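Xylooligosaccharide oxidase (Myceliophthora thermophila, PDB 5L6G) oxidises the C1 hydroxyl of xylooligosaccharides and related sugars to lactones, using bicovalently bound FAD and reducing molecular oxygen to hydrogen peroxide. Local coordinates at residues Ile64-Thr69 with Leu112-Asn117; Ala133-Ile138 with Phe150-Cys155. One frame throughout, in Å; residues are numbered along the deposited sequence.

In the fold
Both interactions lie in the PCMH-type FAD-binding domain, and neither has a direct hydrogen bond between its two segments. Interaction 1 is partly buried, about 21 Å from the chain centre. It joins the loop leaving strand 63-65 to the turn after strand 108-111, beside a glycosylated asparagine. Charged side chains, a bridging water and a methionine share the work there. Interaction 2 is buried, about 11 Å from the centre. It sets the start of helix 135-146 against the loop that carries a flavin-linked cysteine. Its chemistry is aliphatic carbon against rings and backbone carbonyl oxygens. The centres are about 18 Å apart, and Tyr116 of one packs on Ala133 and His137 of the other.

Interaction 1 (Ile64-Thr69 with Leu112-Asn117); sequences IAKPAT and LDRMYN. With NAG (2-acetamido-2-deoxy-beta-D-glucopyranose), chain B.
Lys66 lays its aliphatic chain over one face of the Arg114 guanidinium group. Its CD sits over the centre of that group, 3.4 Å from Arg114 NH2. Lys66 CG also meets Arg114 CG. Lys66 CG lies anti to the backbone N (chi1 -171°), which sends the lysine chain across the arginine before it bends at chi3. The two like charges come fairly close but do not touch, with Lys66 NZ 4.5 Å from Arg114 NH2. This is probably eased by acids next to the arginine. Arg114 NH1 forms a salt bridge to Asp113 OD1, using the syn lone pair of that oxygen, and a second one to Asp49. With an alanine in place of this arginine, Asp113 and Asp49 would probably lose their shared positive partner, and Lys66 the flat group it covers.

Next, Pro67 CG meets Leu112 CD2 at 3.8 Å, and its CB lies 4.0 Å from Met115 SD. Met115 CG also packs on Pro67 O at 3.4 Å. The thioether then bends at chi3 (76°), and its methyl CE reaches Thr69 CA at 3.7 Å. One water ties the two backbones together: it donates to Pro67 O and accepts from Arg114 N, which lies 2.8 Å away.

Behind these contacts, residues Leu112 to Met115 form a type I beta turn, closed by Met115 N to Leu112 O. Thr69 caps the start of helix 70-83 through Glu71 N. Asn117 carries an N-linked sugar, whose acetyl methyl C8 rests near Arg114 O and Ala68 O. Leu112 also touches FAD. The parallel strands 63-65 and 108-111 end side by side here, and helix 70-83 leads on to strand 87-90 on the far side of 108-111. This is a beta-alpha-beta crossover in the PCMH-type FAD-binding fold.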
loop_
_atom_site.group_PDB
_atom_site.type_symbol
_atom_site.label_atom_id
_atom_site.label_comp_id
_atom_site.label_asym_id
_atom_site.label_seq_id
_atom_site.Cartn_x
_atom_site.Cartn_y
_atom_site.Cartn_z
ATOM N N ILE A 64 13.599 19.689 -5.478
ATOM C CA ILE A 64 13.615 18.533 -4.578
ATOM C C ILE A 64 14.345 18.914 -3.308
ATOM O O ILE A 64 15.558 19.142 -3.329
ATOM C CB ILE A 64 14.306 17.322 -5.239
ATOM C CG1 ILE A 64 13.561 16.922 -6.509
ATOM C CG2 ILE A 64 14.371 16.166 -4.243
ATOM C CD1 ILE A 64 14.218 15.800 -7.294
ATOM N N ALA A 65 13.590 19.036 -2.224
ATOM C CA ALA A 65 14.167 19.274 -0.914
ATOM C C ALA A 65 14.633 17.924 -0.388
ATOM O O ALA A 65 13.993 16.909 -0.612
ATOM C CB ALA A 65 13.140 19.899 0.021
ATOM N N LYS A 66 15.748 17.941 0.321
ATOM C CA LYS A 66 16.393 16.737 0.786
ATOM C C LYS A 66 16.563 16.833 2.320
ATOM O O LYS A 66 17.673 16.928 2.825
ATOM C CB LYS A 66 17.719 16.635 0.047
ATOM C CG LYS A 66 18.478 15.354 0.217
ATOM C CD LYS A 66 19.731 15.368 -0.660
ATOM C CE LYS A 66 20.764 16.395 -0.230
ATOM N NZ LYS A 66 22.040 16.173 -0.966
ATOM N N PRO A 67 15.449 16.835 3.062
ATOM C CA PRO A 67 15.550 17.101 4.495
ATOM C C PRO A 67 16.318 16.022 5.261
ATOM O O PRO A 67 16.225 14.847 4.924
ATOM C CB PRO A 67 14.087 17.102 4.960
ATOM C CG PRO A 67 13.362 16.316 3.935
ATOM C CD PRO A 67 14.047 16.704 2.653
ATOM N N ALA A 68 17.087 16.457 6.254
ATOM C CA ALA A 68 17.670 15.577 7.284
ATOM C C ALA A 68 16.970 15.689 8.637
ATOM O O ALA A 68 17.274 14.928 9.550
ATOM C CB ALA A 68 19.150 15.898 7.462
ATOM N N THR A 69 16.055 16.640 8.778
ATOM C CA THR A 69 15.324 16.786 10.019
ATOM C C THR A 69 13.975 17.423 9.789
ATOM O O THR A 69 13.723 18.046 8.760
ATOM C CB THR A 69 16.091 17.666 11.015
ATOM O OG1 THR A 69 15.205 18.080 12.066
ATOM C CG2 THR A 69 16.658 18.891 10.307
ATOM N N LEU A 112 12.366 12.260 1.285
ATOM C CA LEU A 112 12.538 11.875 2.677
ATOM C C LEU A 112 13.515 10.727 2.878
ATOM O O LEU A 112 13.722 10.295 4.005
ATOM C CB LEU A 112 11.184 11.462 3.260
ATOM C CG LEU A 112 10.103 12.544 3.238
ATOM C CD1 LEU A 112 8.825 11.952 3.790
ATOM C CD2 LEU A 112 10.502 13.757 4.070
ATOM N N ASP A 113 14.149 10.274 1.796
ATOM C CA ASP A 113 14.962 9.061 1.826
ATOM C C ASP A 113 16.280 9.176 2.569
ATOM O O ASP A 113 16.899 8.163 2.852
ATOM C CB ASP A 113 15.205 8.516 0.403
ATOM C CG ASP A 113 16.213 9.332 -0.391
ATOM O OD1 ASP A 113 16.461 10.502 -0.078
ATOM O OD2 ASP A 113 16.765 8.794 -1.372
ATOM N N ARG A 114 16.698 10.388 2.917
ATOM C CA ARG A 114 17.847 10.548 3.801
ATOM C C ARG A 114 17.438 10.378 5.289
ATOM O O ARG A 114 18.286 10.236 6.141
ATOM C CB ARG A 114 18.582 11.874 3.547
ATOM C CG ARG A 114 18.856 12.254 2.070
ATOM C CD ARG A 114 19.299 11.119 1.115
ATOM N NE ARG A 114 19.963 11.600 -0.132
ATOM C CZ ARG A 114 19.355 11.988 -1.274
ATOM N NH1 ARG A 114 18.037 11.968 -1.415
ATOM N NH2 ARG A 114 20.085 12.404 -2.312
ATOM N N MET A 115 16.140 10.347 5.575
ATOM C CA MET A 115 15.622 10.157 6.924
ATOM C C MET A 115 15.033 8.746 7.071
ATOM O O MET A 115 13.867 8.531 6.828
ATOM C CB MET A 115 14.576 11.223 7.250
ATOM C CG MET A 115 15.149 12.622 7.255
ATOM S SD MET A 115 13.860 13.873 7.363
ATOM C CE MET A 115 13.413 13.762 9.105
ATOM N N TYR A 116 15.870 7.789 7.448
ATOM C CA TYR A 116 15.448 6.393 7.482
ATOM C C TYR A 116 15.791 5.692 8.786
ATOM O O TYR A 116 15.779 4.467 8.845
ATOM C CB TYR A 116 16.074 5.629 6.318
ATOM C CG TYR A 116 17.591 5.682 6.278
ATOM C CD1 TYR A 116 18.371 4.868 7.115
ATOM C CD2 TYR A 116 18.249 6.535 5.401
ATOM C CE1 TYR A 116 19.755 4.922 7.083
ATOM C CE2 TYR A 116 19.636 6.602 5.360
ATOM C CZ TYR A 116 20.384 5.787 6.200
ATOM O OH TYR A 116 21.759 5.841 6.151
ATOM N N ASN A 117 16.097 6.448 9.833
ATOM C CA ASN A 117 16.470 5.819 11.086
ATOM C C ASN A 117 15.314 5.136 11.781
ATOM O O ASN A 117 14.186 5.619 11.768
ATOM C CB ASN A 117 17.105 6.818 12.045
ATOM C CG ASN A 117 18.546 7.104 11.708
ATOM O OD1 ASN A 117 19.152 6.463 10.843
ATOM N ND2 ASN A 117 19.107 8.067 12.395
HETATM C C1 NAG B . 20.488 8.367 12.153
HETATM C C2 NAG B . 20.793 9.834 11.962
HETATM C C3 NAG B . 22.286 10.133 11.903
HETATM C C4 NAG B . 23.056 9.390 12.982
HETATM C C5 NAG B . 22.678 7.916 13.028
HETATM C C6 NAG B . 23.286 7.281 14.282
HETATM C C7 NAG B . 19.048 11.007 10.696
HETATM C C8 NAG B . 18.535 11.380 9.341
HETATM N N2 NAG B . 20.152 10.270 10.733
HETATM O O3 NAG B . 22.408 11.524 12.080
HETATM O O4 NAG B . 24.450 9.429 12.722
HETATM O O5 NAG B . 21.288 7.738 13.118
HETATM O O6 NAG B . 22.698 6.022 14.526
HETATM O O7 NAG B . 18.442 11.413 11.682
HETATM O O HOH W 1 15.675 13.022 2.912
#

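Interaction 2 (Ala133-Ile138 with Phe150-Cys155); sequences ARLGHI and FSHGTC. With FAD (flavin-adenine dinucleotide), chain D; XYP (beta-D-xylopyranose), chain H.
Leu135, in the first turn of helix 135-146, packs into the bend of residues 152-155. Its CB lies over one face of the His152 ring and is 3.8 Å from Cys155 O. CG passes near the same carbonyl oxygen. CG is anti to the carbonyl carbon of Leu135 (chi1 -59°), which carries both methyls toward the loop. CD1 comes to 3.7 Å from Gly153 O, and it also meets Cys155 O. CD2 turns to the root of the imidazole, 4.1 Å from His152 CB.

The His152 ring is fixed by its own loop. ND1 donates to Gly153 O at 3.0 Å, nearly straight at 171°, on a lone pair and in the plane of both groups. Gly153 N in turn bonds to His163. Gly153 CA lies 3.4 Å from the flavin O4. Thr154 N donates to the flavin O4 at 2.9 Å.

This loop is part of the bicovalent flavin site of the PCMH-type, oxygen-dependent oxidoreductase family. Cys155 SG is bonded to C6 of the isoalloxazine, and His94 makes the second link. Thr154 OG1 shares a hydrogen bond of 2.7 Å with O2 of the bound xylose. Arg272, Glu412 and Tyr451 also hold that sugar.

One helical turn after Leu135, Ile138 reaches the start of the loop. Its CG2 comes obliquely to Phe150 CE2 at 3.5 Å. The edge of the His152 imidazole, at CD2, sits over one face of the Phe150 ring, near the rim. Phe150 also stacks with Phe225, in strand 219-229.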
loop_
_atom_site.group_PDB
_atom_site.type_symbol
_atom_site.label_atom_id
_atom_site.label_comp_id
_atom_site.label_asym_id
_atom_site.label_seq_id
_atom_site.Cartn_x
_atom_site.Cartn_y
_atom_site.Cartn_z
ATOM N N ALA A 133 12.125 5.678 5.898
ATOM C CA ALA A 133 12.541 4.291 6.113
ATOM C C ALA A 133 11.707 3.362 5.217
ATOM O O ALA A 133 10.482 3.491 5.122
ATOM C CB ALA A 133 12.419 3.879 7.589
ATOM N N ARG A 134 12.390 2.421 4.578
ATOM C CA ARG A 134 11.746 1.453 3.732
ATOM C C ARG A 134 11.522 0.187 4.523
ATOM O O ARG A 134 12.191 -0.044 5.553
ATOM C CB ARG A 134 12.586 1.200 2.491
ATOM C CG ARG A 134 12.788 2.442 1.644
ATOM C CD ARG A 134 13.851 2.199 0.606
ATOM N NE ARG A 134 14.230 3.410 -0.098
ATOM C CZ ARG A 134 13.640 3.886 -1.197
ATOM N NH1 ARG A 134 12.629 3.245 -1.769
ATOM N NH2 ARG A 134 14.093 5.003 -1.743
ATOM N N LEU A 135 10.562 -0.614 4.052
ATOM C CA LEU A 135 10.046 -1.721 4.834
ATOM C C LEU A 135 11.123 -2.735 5.174
ATOM O O LEU A 135 11.113 -3.263 6.266
ATOM C CB LEU A 135 8.886 -2.399 4.114
ATOM C CG LEU A 135 7.675 -1.514 3.796
ATOM C CD1 LEU A 135 6.572 -2.359 3.162
ATOM C CD2 LEU A 135 7.176 -0.808 5.060
ATOM N N GLY A 136 12.026 -3.024 4.228
ATOM C CA GLY A 136 13.082 -3.996 4.456
ATOM C C GLY A 136 14.036 -3.582 5.561
ATOM O O GLY A 136 14.467 -4.394 6.375
ATOM N N HIS A 137 14.353 -2.303 5.595
ATOM C CA HIS A 137 15.192 -1.739 6.646
ATOM C C HIS A 137 14.498 -1.799 8.000
ATOM O O HIS A 137 15.123 -2.172 8.997
ATOM C CB HIS A 137 15.549 -0.290 6.309
ATOM C CG HIS A 137 16.382 0.388 7.347
ATOM N ND1 HIS A 137 17.603 -0.102 7.771
ATOM C CD2 HIS A 137 16.163 1.514 8.057
ATOM C CE1 HIS A 137 18.107 0.709 8.682
ATOM N NE2 HIS A 137 17.253 1.703 8.867
ATOM N N ILE A 138 13.219 -1.425 8.021
ATOM C CA ILE A 138 12.454 -1.425 9.263
ATOM C C ILE A 138 12.407 -2.853 9.815
ATOM O O ILE A 138 12.748 -3.091 10.980
ATOM C CB ILE A 138 11.032 -0.906 9.034
ATOM C CG1 ILE A 138 11.073 0.557 8.610
ATOM C CG2 ILE A 138 10.198 -1.082 10.298
ATOM C CD1 ILE A 138 9.798 1.082 8.020
ATOM N N PHE A 150 6.326 -5.358 12.904
ATOM C CA PHE A 150 4.936 -4.988 12.732
ATOM C C PHE A 150 4.408 -5.520 11.398
ATOM O O PHE A 150 5.170 -6.116 10.606
ATOM C CB PHE A 150 4.646 -3.502 12.992
ATOM C CG PHE A 150 5.257 -2.525 12.026
ATOM C CD1 PHE A 150 4.620 -2.192 10.843
ATOM C CD2 PHE A 150 6.407 -1.829 12.380
ATOM C CE1 PHE A 150 5.160 -1.244 9.990
ATOM C CE2 PHE A 150 6.952 -0.870 11.536
ATOM C CZ PHE A 150 6.322 -0.576 10.342
ATOM N N SER A 151 3.103 -5.402 11.187
ATOM C CA SER A 151 2.500 -5.942 9.980
ATOM C C SER A 151 2.644 -4.967 8.809
ATOM O O SER A 151 2.166 -3.854 8.874
ATOM C CB SER A 151 1.024 -6.233 10.229
ATOM O OG SER A 151 0.502 -7.047 9.196
ATOM N N HIS A 152 3.308 -5.392 7.735
ATOM C CA HIS A 152 3.454 -4.546 6.566
ATOM C C HIS A 152 3.540 -5.363 5.284
ATOM O O HIS A 152 3.559 -6.588 5.309
ATOM C CB HIS A 152 4.658 -3.613 6.705
ATOM C CG HIS A 152 5.944 -4.308 7.045
ATOM N ND1 HIS A 152 6.625 -5.099 6.144
ATOM C CD2 HIS A 152 6.696 -4.288 8.173
ATOM C CE1 HIS A 152 7.722 -5.569 6.717
ATOM N NE2 HIS A 152 7.793 -5.083 7.946
ATOM N N GLY A 153 3.611 -4.654 4.162
ATOM C CA GLY A 153 3.622 -5.249 2.866
ATOM C C GLY A 153 4.907 -5.989 2.574
ATOM O O GLY A 153 5.858 -5.955 3.338
ATOM N N THR A 154 4.899 -6.680 1.446
ATOM C CA THR A 154 6.057 -7.353 0.932
ATOM C C THR A 154 6.721 -6.267 0.106
ATOM O O THR A 154 6.064 -5.323 -0.323
ATOM C CB THR A 154 5.650 -8.496 -0.021
ATOM O OG1 THR A 154 5.150 -7.937 -1.241
ATOM C CG2 THR A 154 4.547 -9.388 0.590
ATOM N N CYS A 155 7.995 -6.387 -0.179
ATOM C CA CYS A 155 8.620 -5.374 -1.023
ATOM C C CYS A 155 9.495 -4.518 -0.121
ATOM O O CYS A 155 9.025 -3.534 0.448
ATOM C CB CYS A 155 7.602 -4.464 -1.758
ATOM S SG CYS A 155 6.681 -5.139 -3.178
HETATM P PA FAD D . 5.582 7.415 -2.266
HETATM O O1A FAD D . 6.837 8.042 -1.703
HETATM O O2A FAD D . 5.429 7.442 -3.753
HETATM O O5B FAD D . 4.317 7.963 -1.510
HETATM C C5B FAD D . 2.980 7.535 -1.786
HETATM C C4B FAD D . 1.999 8.580 -1.303
HETATM O O4B FAD D . 2.159 8.764 0.105
HETATM C C3B FAD D . 2.227 9.941 -1.941
HETATM O O3B FAD D . 0.995 10.623 -2.036
HETATM C C2B FAD D . 3.107 10.648 -0.943
HETATM O O2B FAD D . 3.075 12.065 -1.055
HETATM C C1B FAD D . 2.554 10.117 0.361
HETATM N N9A FAD D . 3.577 10.161 1.408
HETATM C C8A FAD D . 4.790 9.616 1.406
HETATM N N7A FAD D . 5.447 9.899 2.557
HETATM C C5A FAD D . 4.600 10.627 3.284
HETATM C C6A FAD D . 4.670 11.281 4.588
HETATM N N6A FAD D . 5.806 11.121 5.293
HETATM N N1A FAD D . 3.597 11.995 4.987
HETATM C C2A FAD D . 2.479 12.117 4.266
HETATM N N3A FAD D . 2.347 11.531 3.039
HETATM C C4A FAD D . 3.376 10.797 2.534
HETATM N N1 FAD D . 1.205 -2.263 -0.948
HETATM C C2 FAD D . 0.613 -3.142 -0.079
HETATM O O2 FAD D . -0.408 -2.773 0.565
HETATM N N3 FAD D . 1.132 -4.379 0.119
HETATM C C4 FAD D . 2.251 -4.812 -0.511
HETATM O O4 FAD D . 2.746 -5.961 -0.338
HETATM C C4X FAD D . 2.941 -3.922 -1.469
HETATM N N5 FAD D . 4.069 -4.274 -2.151
HETATM C C5X FAD D . 4.722 -3.419 -3.024
HETATM C C6 FAD D . 5.897 -3.780 -3.697
HETATM C C7 FAD D . 6.504 -2.876 -4.583
HETATM C C7M FAD D . 7.755 -3.313 -5.304
HETATM C C8 FAD D . 5.943 -1.495 -4.788
HETATM C C8M FAD D . 6.624 -0.468 -5.687
HETATM C C9 FAD D . 4.785 -1.156 -4.097
HETATM C C9A FAD D . 4.140 -2.064 -3.237
HETATM N N10 FAD D . 2.945 -1.735 -2.543
HETATM C C10 FAD D . 2.312 -2.608 -1.655
HETATM C "C1'" FAD D . 2.298 -0.437 -2.696
HETATM C "C2'" FAD D . 2.749 0.552 -1.669
HETATM O "O2'" FAD D . 2.066 0.240 -0.451
HETATM C "C3'" FAD D . 2.282 1.912 -2.158
HETATM O "O3'" FAD D . 2.814 2.204 -3.455
HETATM C "C4'" FAD D . 2.746 2.971 -1.154
HETATM O "O4'" FAD D . 1.801 4.051 -1.153
HETATM C "C5'" FAD D . 4.136 3.430 -1.511
HETATM O "O5'" FAD D . 4.712 4.122 -0.400
HETATM P P FAD D . 6.012 4.973 -0.675
HETATM O O1P FAD D . 6.377 5.792 0.523
HETATM O O2P FAD D . 7.078 4.098 -1.252
HETATM O O3P FAD D . 5.548 5.843 -1.937
HETATM O O1 XYP H . 0.764 -6.687 -3.385
HETATM C C1 XYP H . 2.118 -6.569 -3.815
HETATM C C2 XYP H . 2.742 -7.962 -3.888
HETATM C C3 XYP H . 4.121 -7.915 -4.533
HETATM C C4 XYP H . 4.050 -7.191 -5.874
HETATM C C5 XYP H . 3.388 -5.816 -5.719
HETATM O O2 XYP H . 2.848 -8.464 -2.556
HETATM O O3 XYP H . 4.675 -9.237 -4.646
HETATM O O4 XYP H . 5.372 -6.971 -6.382
HETATM O O5 XYP H . 2.123 -5.912 -5.073
#